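Side-chain contacts in envelopment polyprotein (Bovine Schmallenberg virus BH80/Germany/2011, PDB 7A56), which probably drives fusion of the viral and host membranes during entry as a class II fusion glycoprotein, captured here in its trimeric postfusion form: residues Asp253-Asp256 with Lys262-Gly265; Asn36-His41 with Glu209-Thr214; Phe282-Val285 with Arg291-Val294. All coordinates share one frame; numbering follows the deposited sequence.

Interaction 1 of 3, residues Asp253-Asp256 with Lys262-Gly265; sequences DIND and KKCG
Lys263 turns its CG into the crowded position between backbone N and carbonyl carbon (chi1 74°) and then runs out fully extended, while Asn255 keeps CG beside its own backbone N; the two side chains cross obliquely. The methylene chain of Lys263 lies over the opposing backbone: CG comes 3.6 Å from Asp253 O, CD stays over the same peptide, and CE sits 3.6 Å from Asn255 OD1. Beyond this, Lys263 NZ donates to a water 2.9 Å away. The same water donates a hydrogen bond to Asp253 OD1, at a distance short enough to be doubtful in detail. Asp253 OD1 and Lys263 NZ, 5.0 Å apart, do not touch; the water lies between them. At the trimer interface, Asp253 OD2 bonds to Ser259 and the backbone N of Asp256 of the second subunit, and Lys263 packs on Lys263 of the third. Ile254 and Cys264 form a single beta bridge between two loop segments, both between strands 248-251 and 268-270. Its straight bond is Asn255 N to Cys264 O, 3.0 Å at 171°; Cys264 N to Asp253 O is weak. Asn255 ND2 adds a second, weak bond to Cys264 O, but its stronger partner is Ala261 O. Cys264 is tied by disulfide to Cys307. Gly265 has a positive phi of 83°, at which a CB would jam against the preceding carbonyl, and its O lies 3.5 Å from Asn255 CB.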
loop_
_atom_site.group_PDB
_atom_site.type_symbol
_atom_site.label_atom_id
_atom_site.label_comp_id
_atom_site.label_asym_id
_atom_site.label_seq_id
_atom_site.Cartn_x
_atom_site.Cartn_y
_atom_site.Cartn_z
ATOM N N ASP A 253 1.536 -4.942 14.250
ATOM C CA ASP A 253 2.559 -4.241 15.057
ATOM C C ASP A 253 3.811 -5.042 15.376
ATOM O O ASP A 253 3.864 -5.625 16.468
ATOM C CB ASP A 253 1.937 -3.828 16.408
ATOM C CG ASP A 253 1.537 -2.358 16.428
ATOM O OD1 ASP A 253 1.706 -1.793 15.318
ATOM O OD2 ASP A 253 1.105 -1.784 17.502
ATOM N N ILE A 254 4.750 -5.238 14.415
ATOM C CA ILE A 254 5.842 -6.211 14.602
ATOM C C ILE A 254 7.176 -5.510 14.396
ATOM O O ILE A 254 7.395 -4.867 13.368
ATOM C CB ILE A 254 5.765 -7.433 13.661
ATOM C CG1 ILE A 254 4.450 -8.244 13.819
ATOM C CG2 ILE A 254 6.998 -8.343 13.867
ATOM C CD1 ILE A 254 4.176 -9.229 12.527
ATOM N N ASN A 255 8.079 -5.627 15.386
ATOM C CA ASN A 255 9.377 -4.960 15.310
ATOM C C ASN A 255 10.207 -5.543 14.176
ATOM O O ASN A 255 10.275 -6.768 14.016
ATOM C CB ASN A 255 10.188 -5.144 16.644
ATOM C CG ASN A 255 9.857 -4.093 17.690
ATOM O OD1 ASN A 255 10.156 -2.908 17.546
ATOM N ND2 ASN A 255 9.263 -4.531 18.764
ATOM N N ASP A 256 10.942 -4.681 13.463
ATOM C CA ASP A 256 12.031 -5.163 12.620
ATOM C C ASP A 256 13.219 -5.603 13.504
ATOM O O ASP A 256 13.319 -5.258 14.697
ATOM C CB ASP A 256 12.447 -4.049 11.614
ATOM C CG ASP A 256 13.095 -4.587 10.332
ATOM O OD1 ASP A 256 13.638 -5.734 10.289
ATOM O OD2 ASP A 256 13.060 -3.800 9.361
ATOM N N LYS A 262 7.858 -1.166 22.199
ATOM C CA LYS A 262 6.986 -2.003 23.051
ATOM C C LYS A 262 5.765 -2.511 22.267
ATOM O O LYS A 262 4.623 -2.112 22.475
ATOM C CB LYS A 262 6.565 -1.258 24.317
ATOM C CG LYS A 262 7.770 -0.841 25.149
ATOM C CD LYS A 262 7.247 -0.137 26.405
ATOM C CE LYS A 262 8.273 -0.169 27.468
ATOM N NZ LYS A 262 7.507 0.055 28.775
ATOM N N LYS A 263 6.035 -3.492 21.412
ATOM C CA LYS A 263 5.046 -4.130 20.549
ATOM C C LYS A 263 5.612 -5.521 20.231
ATOM O O LYS A 263 6.636 -5.923 20.795
ATOM C CB LYS A 263 4.758 -3.229 19.335
ATOM C CG LYS A 263 5.881 -3.217 18.301
ATOM C CD LYS A 263 5.706 -2.136 17.260
ATOM C CE LYS A 263 6.845 -2.223 16.177
ATOM N NZ LYS A 263 6.659 -1.005 15.295
ATOM N N CYS A 264 4.936 -6.289 19.367
ATOM C CA CYS A 264 5.322 -7.684 19.222
ATOM C C CYS A 264 6.789 -7.785 18.805
ATOM O O CYS A 264 7.239 -7.047 17.927
ATOM C CB CYS A 264 4.421 -8.401 18.159
ATOM S SG CYS A 264 4.998 -10.120 17.852
ATOM N N GLY A 265 7.539 -8.710 19.430
ATOM C CA GLY A 265 8.923 -8.920 19.010
ATOM C C GLY A 265 9.958 -7.946 19.589
ATOM O O GLY A 265 10.994 -7.694 18.945
HETATM O O HOH W 1 3.933 -1.454 14.315
#

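Interaction 2 of 3, residues Asn36-His41 with Glu209-Thr214; sequences NDLTMH and ESFCST
Phe211 reaches from its strand to the end of a helix, where Leu38 and Thr39 receive it. Its CB is already in contact, 3.7 Å from Leu38 CD1 and 4.1 Å from Leu38 CB. With CG beside the backbone N and anti to the carbonyl carbon (chi1 -61°), the ring is carried toward the helix. CG keeps to the same leucine, 3.8 Å from Leu38 CD1. From there the two sides of the ring part company: CD2 stays with Leu38 CD1, at 3.9 Å, while CD1 and then CE1 pass to Thr39. The closest of these approaches is CE1 to Thr39 OG1, 3.5 Å. Both neighbours come at the ring obliquely.

Leu38 crosses Phe211 at about a right angle, and the touching is done by its CB and the CD1 branch. Thr39 offers its hydroxyl oxygen because OG1 is anti to the carbonyl carbon (chi1 -62°); that oxygen is hydrogen-bonded to Ala35 O one helical turn back, so its meeting with the aromatic carbons is van der Waals packing beside an already engaged polar atom. Just beyond, the helix gives way at His41, whose ND1 donates to Asp37 O at 2.7 Å with the acceptor almost in the imidazole plane, tying the ring back over the last turn.

The contact thus lays the C-terminal end of helix 23-40 against strand 209-214. Strand 197-206 pairs with one edge of that strand and strand 44-46 with the other; Met206 and Pro45 add to the packing round Phe211, Ile204 and Phe43 to that round Leu38. Cys212, next along the strand, is joined to Cys203 by a disulfide that staples the neighbouring strands together.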
loop_
_atom_site.group_PDB
_atom_site.type_symbol
_atom_site.label_atom_id
_atom_site.label_comp_id
_atom_site.label_asym_id
_atom_site.label_seq_id
_atom_site.Cartn_x
_atom_site.Cartn_y
_atom_site.Cartn_z
ATOM N N ASN A 36 -2.149 -27.033 -33.221
ATOM C CA ASN A 36 -0.803 -27.040 -33.764
ATOM C C ASN A 36 -0.190 -25.647 -33.730
ATOM O O ASN A 36 1.006 -25.490 -33.458
ATOM C CB ASN A 36 -0.850 -27.595 -35.186
ATOM C CG ASN A 36 0.424 -27.370 -35.927
ATOM O OD1 ASN A 36 1.442 -27.980 -35.615
ATOM N ND2 ASN A 36 0.397 -26.463 -36.907
ATOM N N ASP A 37 -0.993 -24.630 -34.041
ATOM C CA ASP A 37 -0.565 -23.227 -33.980
ATOM C C ASP A 37 -0.102 -22.861 -32.576
ATOM O O ASP A 37 0.975 -22.266 -32.365
ATOM C CB ASP A 37 -1.777 -22.383 -34.404
ATOM C CG ASP A 37 -1.473 -20.922 -34.690
ATOM O OD1 ASP A 37 -0.318 -20.455 -34.555
ATOM O OD2 ASP A 37 -2.446 -20.207 -35.033
ATOM N N LEU A 38 -0.922 -23.208 -31.592
ATOM C CA LEU A 38 -0.594 -22.871 -30.197
ATOM C C LEU A 38 0.665 -23.590 -29.745
ATOM O O LEU A 38 1.577 -22.985 -29.161
ATOM C CB LEU A 38 -1.789 -23.213 -29.314
ATOM C CG LEU A 38 -3.046 -22.322 -29.506
ATOM C CD1 LEU A 38 -4.138 -22.770 -28.560
ATOM C CD2 LEU A 38 -2.780 -20.846 -29.216
ATOM N N THR A 39 0.748 -24.879 -30.036
ATOM C CA THR A 39 1.921 -25.650 -29.627
ATOM C C THR A 39 3.187 -25.134 -30.293
ATOM O O THR A 39 4.257 -25.139 -29.692
ATOM C CB THR A 39 1.714 -27.124 -29.994
ATOM O OG1 THR A 39 0.574 -27.628 -29.287
ATOM C CG2 THR A 39 2.941 -27.937 -29.641
ATOM N N MET A 40 3.103 -24.759 -31.571
ATOM C CA MET A 40 4.262 -24.233 -32.283
ATOM C C MET A 40 4.678 -22.884 -31.759
ATOM O O MET A 40 5.839 -22.494 -31.918
ATOM C CB MET A 40 3.951 -24.128 -33.808
ATOM C CG MET A 40 3.907 -25.449 -34.570
ATOM S SD MET A 40 5.522 -26.173 -35.006
ATOM C CE MET A 40 5.859 -27.190 -33.561
ATOM N N HIS A 41 3.769 -22.177 -31.082
ATOM C CA HIS A 41 4.096 -20.903 -30.493
ATOM C C HIS A 41 4.251 -21.013 -28.968
ATOM O O HIS A 41 3.953 -20.083 -28.235
ATOM C CB HIS A 41 3.066 -19.855 -30.890
ATOM C CG HIS A 41 3.124 -19.519 -32.352
ATOM N ND1 HIS A 41 2.358 -20.170 -33.292
ATOM C CD2 HIS A 41 3.872 -18.615 -33.033
ATOM C CE1 HIS A 41 2.621 -19.679 -34.494
ATOM N NE2 HIS A 41 3.546 -18.741 -34.365
ATOM N N GLU A 209 -8.773 -30.587 -24.331
ATOM C CA GLU A 209 -7.362 -30.216 -24.324
ATOM C C GLU A 209 -7.227 -28.736 -24.003
ATOM O O GLU A 209 -7.998 -27.906 -24.501
ATOM C CB GLU A 209 -6.682 -30.551 -25.666
ATOM C CG GLU A 209 -5.138 -30.654 -25.523
ATOM C CD GLU A 209 -4.463 -31.472 -26.653
ATOM O OE1 GLU A 209 -5.131 -31.671 -27.712
ATOM O OE2 GLU A 209 -3.268 -31.910 -26.450
ATOM N N SER A 210 -6.242 -28.400 -23.177
ATOM C CA SER A 210 -5.949 -27.002 -22.901
ATOM C C SER A 210 -4.512 -26.661 -23.311
ATOM O O SER A 210 -3.643 -27.532 -23.364
ATOM C CB SER A 210 -6.173 -26.669 -21.394
ATOM O OG SER A 210 -7.548 -26.394 -21.121
ATOM N N PHE A 211 -4.290 -25.399 -23.671
ATOM C CA PHE A 211 -2.985 -24.894 -24.083
ATOM C C PHE A 211 -2.656 -23.655 -23.273
ATOM O O PHE A 211 -3.336 -22.630 -23.386
ATOM C CB PHE A 211 -2.984 -24.603 -25.592
ATOM C CG PHE A 211 -3.243 -25.833 -26.409
ATOM C CD1 PHE A 211 -2.197 -26.690 -26.759
ATOM C CD2 PHE A 211 -4.543 -26.185 -26.765
ATOM C CE1 PHE A 211 -2.445 -27.845 -27.469
ATOM C CE2 PHE A 211 -4.792 -27.333 -27.506
ATOM C CZ PHE A 211 -3.743 -28.178 -27.843
ATOM N N CYS A 212 -1.613 -23.741 -22.445
ATOM C CA CYS A 212 -1.436 -22.774 -21.381
ATOM C C CYS A 212 -0.074 -22.102 -21.442
ATOM O O CYS A 212 0.884 -22.671 -21.949
ATOM C CB CYS A 212 -1.557 -23.440 -19.996
ATOM S SG CYS A 212 -3.130 -24.268 -19.795
ATOM N N SER A 213 -0.002 -20.904 -20.895
ATOM C CA SER A 213 1.299 -20.244 -20.773
ATOM C C SER A 213 1.239 -19.180 -19.690
ATOM O O SER A 213 0.189 -18.532 -19.488
ATOM C CB SER A 213 1.677 -19.599 -22.131
ATOM O OG SER A 213 2.889 -18.883 -21.988
ATOM N N THR A 214 2.375 -18.972 -19.002
ATOM C CA THR A 214 2.440 -17.795 -18.145
ATOM C C THR A 214 2.419 -16.584 -19.075
ATOM O O THR A 214 2.795 -16.685 -20.246
ATOM C CB THR A 214 3.700 -17.811 -17.234
ATOM O OG1 THR A 214 4.845 -18.054 -18.021
ATOM C CG2 THR A 214 3.638 -18.943 -16.283
#

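Interaction 3 of 3, residues Phe282-Val285 with Arg291-Val294; sequences FDYV and RKDV
The phenyl ring of Phe282 meets Val294 at its edge: Val294 CG1 lies near the ring plane, 3.9 Å from CE1 and 4.0 Å from CD1, and the two side chains cross at about a right angle. Phe282 gets there with CG anti to its backbone N (chi1 161°), which brings the end of the side chain nearer to the opposite strand than its base. Phe152 meets the same ring, the two planes about 35° apart, and Leu175 packs against it as well as against Tyr284 and Val294. The phenol of Tyr284 has Lys292 alongside, both side chains pointing the same way; Lys292 CD approaches obliquely, 3.9 Å from CD2. The aliphatic part of the lysine does the touching, for its chain bends at chi2 and chi4 and its end leads away to a salt bridge with Glu133 and a hydrogen bond to Cys162 O.

Strands 281-285 and 293-296 form a two-stranded antiparallel beta hairpin. Val285 and Asp293 are its hydrogen-bonded pair: Val285 N gives to Asp293 O at 2.9 Å, and Asp293 N returns a bond to Val285 O at 3.1 Å. Tyr284 and Val294 are the adjoining non-hydrogen-bonded pair, with side chains on the other face of the hairpin. Asp293 O also accepts a CA-H contact from Tyr284 CA, 3.1 Å away.

Asp283 OD1 accepts from the following backbone N, Tyr284 N, at 2.8 Å, on the anti side and somewhat out of the carboxylate plane. Arg156 of the second subunit forms a salt bridge with the same OD1 and a cation-pi contact with the Tyr284 ring, while Asp283 OD2 accepts from Glu155 N of that subunit.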
loop_
_atom_site.group_PDB
_atom_site.type_symbol
_atom_site.label_atom_id
_atom_site.label_comp_id
_atom_site.label_asym_id
_atom_site.label_seq_id
_atom_site.Cartn_x
_atom_site.Cartn_y
_atom_site.Cartn_z
ATOM N N PHE A 282 16.002 -3.828 39.561
ATOM C CA PHE A 282 17.137 -4.299 40.350
ATOM C C PHE A 282 17.107 -3.645 41.729
ATOM O O PHE A 282 16.985 -2.414 41.831
ATOM C CB PHE A 282 18.454 -3.902 39.644
ATOM C CG PHE A 282 19.681 -3.921 40.565
ATOM C CD1 PHE A 282 20.063 -5.091 41.228
ATOM C CD2 PHE A 282 20.472 -2.790 40.702
ATOM C CE1 PHE A 282 21.229 -5.103 42.099
ATOM C CE2 PHE A 282 21.620 -2.799 41.542
ATOM C CZ PHE A 282 21.994 -3.968 42.205
ATOM N N ASP A 283 17.226 -4.455 42.763
ATOM C CA ASP A 283 17.423 -3.948 44.125
ATOM C C ASP A 283 18.219 -5.008 44.860
ATOM O O ASP A 283 18.640 -6.014 44.276
ATOM C CB ASP A 283 16.040 -3.619 44.779
ATOM C CG ASP A 283 16.123 -2.487 45.813
ATOM O OD1 ASP A 283 17.216 -2.318 46.397
ATOM O OD2 ASP A 283 15.089 -1.812 46.078
ATOM N N TYR A 284 18.456 -4.788 46.157
ATOM C CA TYR A 284 19.210 -5.779 46.888
ATOM C C TYR A 284 18.809 -5.734 48.364
ATOM O O TYR A 284 18.299 -4.713 48.860
ATOM C CB TYR A 284 20.728 -5.518 46.753
ATOM C CG TYR A 284 21.229 -4.170 47.311
ATOM C CD1 TYR A 284 21.234 -3.024 46.507
ATOM C CD2 TYR A 284 21.725 -4.057 48.605
ATOM C CE1 TYR A 284 21.682 -1.817 46.976
ATOM C CE2 TYR A 284 22.169 -2.821 49.099
ATOM C CZ TYR A 284 22.163 -1.731 48.288
ATOM O OH TYR A 284 22.586 -0.522 48.748
ATOM N N VAL A 285 19.147 -6.827 49.066
ATOM C CA VAL A 285 18.916 -7.020 50.507
ATOM C C VAL A 285 20.268 -7.165 51.207
ATOM O O VAL A 285 21.234 -7.687 50.628
ATOM C CB VAL A 285 17.996 -8.245 50.749
ATOM C CG1 VAL A 285 17.915 -8.655 52.126
ATOM C CG2 VAL A 285 16.530 -7.902 50.279
ATOM N N ARG A 291 27.818 -11.098 51.662
ATOM C CA ARG A 291 27.467 -10.448 50.408
ATOM C C ARG A 291 25.974 -10.171 50.350
ATOM O O ARG A 291 25.178 -10.927 50.918
ATOM C CB ARG A 291 27.880 -11.332 49.223
ATOM C CG ARG A 291 29.343 -11.193 48.886
ATOM C CD ARG A 291 29.829 -12.296 47.954
ATOM N NE ARG A 291 31.246 -12.095 47.641
ATOM C CZ ARG A 291 32.256 -12.247 48.509
ATOM N NH1 ARG A 291 32.034 -12.602 49.777
ATOM N NH2 ARG A 291 33.508 -12.032 48.112
ATOM N N LYS A 292 25.606 -9.040 49.722
ATOM C CA LYS A 292 24.200 -8.693 49.495
ATOM C C LYS A 292 23.534 -9.676 48.532
ATOM O O LYS A 292 24.192 -10.269 47.670
ATOM C CB LYS A 292 24.082 -7.255 48.939
ATOM C CG LYS A 292 24.745 -6.229 49.954
ATOM C CD LYS A 292 25.467 -5.077 49.184
ATOM C CE LYS A 292 26.422 -4.324 50.173
ATOM N NZ LYS A 292 27.200 -5.233 51.029
ATOM N N ASP A 293 22.218 -9.850 48.694
ATOM C CA ASP A 293 21.405 -10.602 47.713
ATOM C C ASP A 293 20.846 -9.661 46.677
ATOM O O ASP A 293 20.196 -8.674 47.026
ATOM C CB ASP A 293 20.249 -11.344 48.382
ATOM C CG ASP A 293 20.698 -12.282 49.482
ATOM O OD1 ASP A 293 21.673 -13.046 49.309
ATOM O OD2 ASP A 293 20.067 -12.269 50.559
ATOM N N VAL A 294 21.027 -10.014 45.393
ATOM C CA VAL A 294 20.493 -9.257 44.271
ATOM C C VAL A 294 19.054 -9.685 44.045
ATOM O O VAL A 294 18.767 -10.885 43.977
ATOM C CB VAL A 294 21.357 -9.498 43.024
ATOM C CG1 VAL A 294 20.698 -8.968 41.764
ATOM C CG2 VAL A 294 22.744 -8.840 43.240
#

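In the fold
Following the chain from its N terminus, interaction 2 closes first and spans by far the longest loop: 167 residues, rich in strand, lie between 36-41 and 209-214. Interactions 1 and 3 come later, each closing a five-residue loop, the former between strands 248-251 and 268-270, the latter in a beta hairpin. The three follow in series, with no nesting or crossing. In space the molecule is elongated: the centres of interactions 2 and 3 lie about 78 Å apart on opposite sides of the chain's centre, and the centre of interaction 1 falls between, about 49 Å and 32 Å from them. Interactions 1 and 3 both reach the second subunit; no other chain of the assembly touches interaction 2.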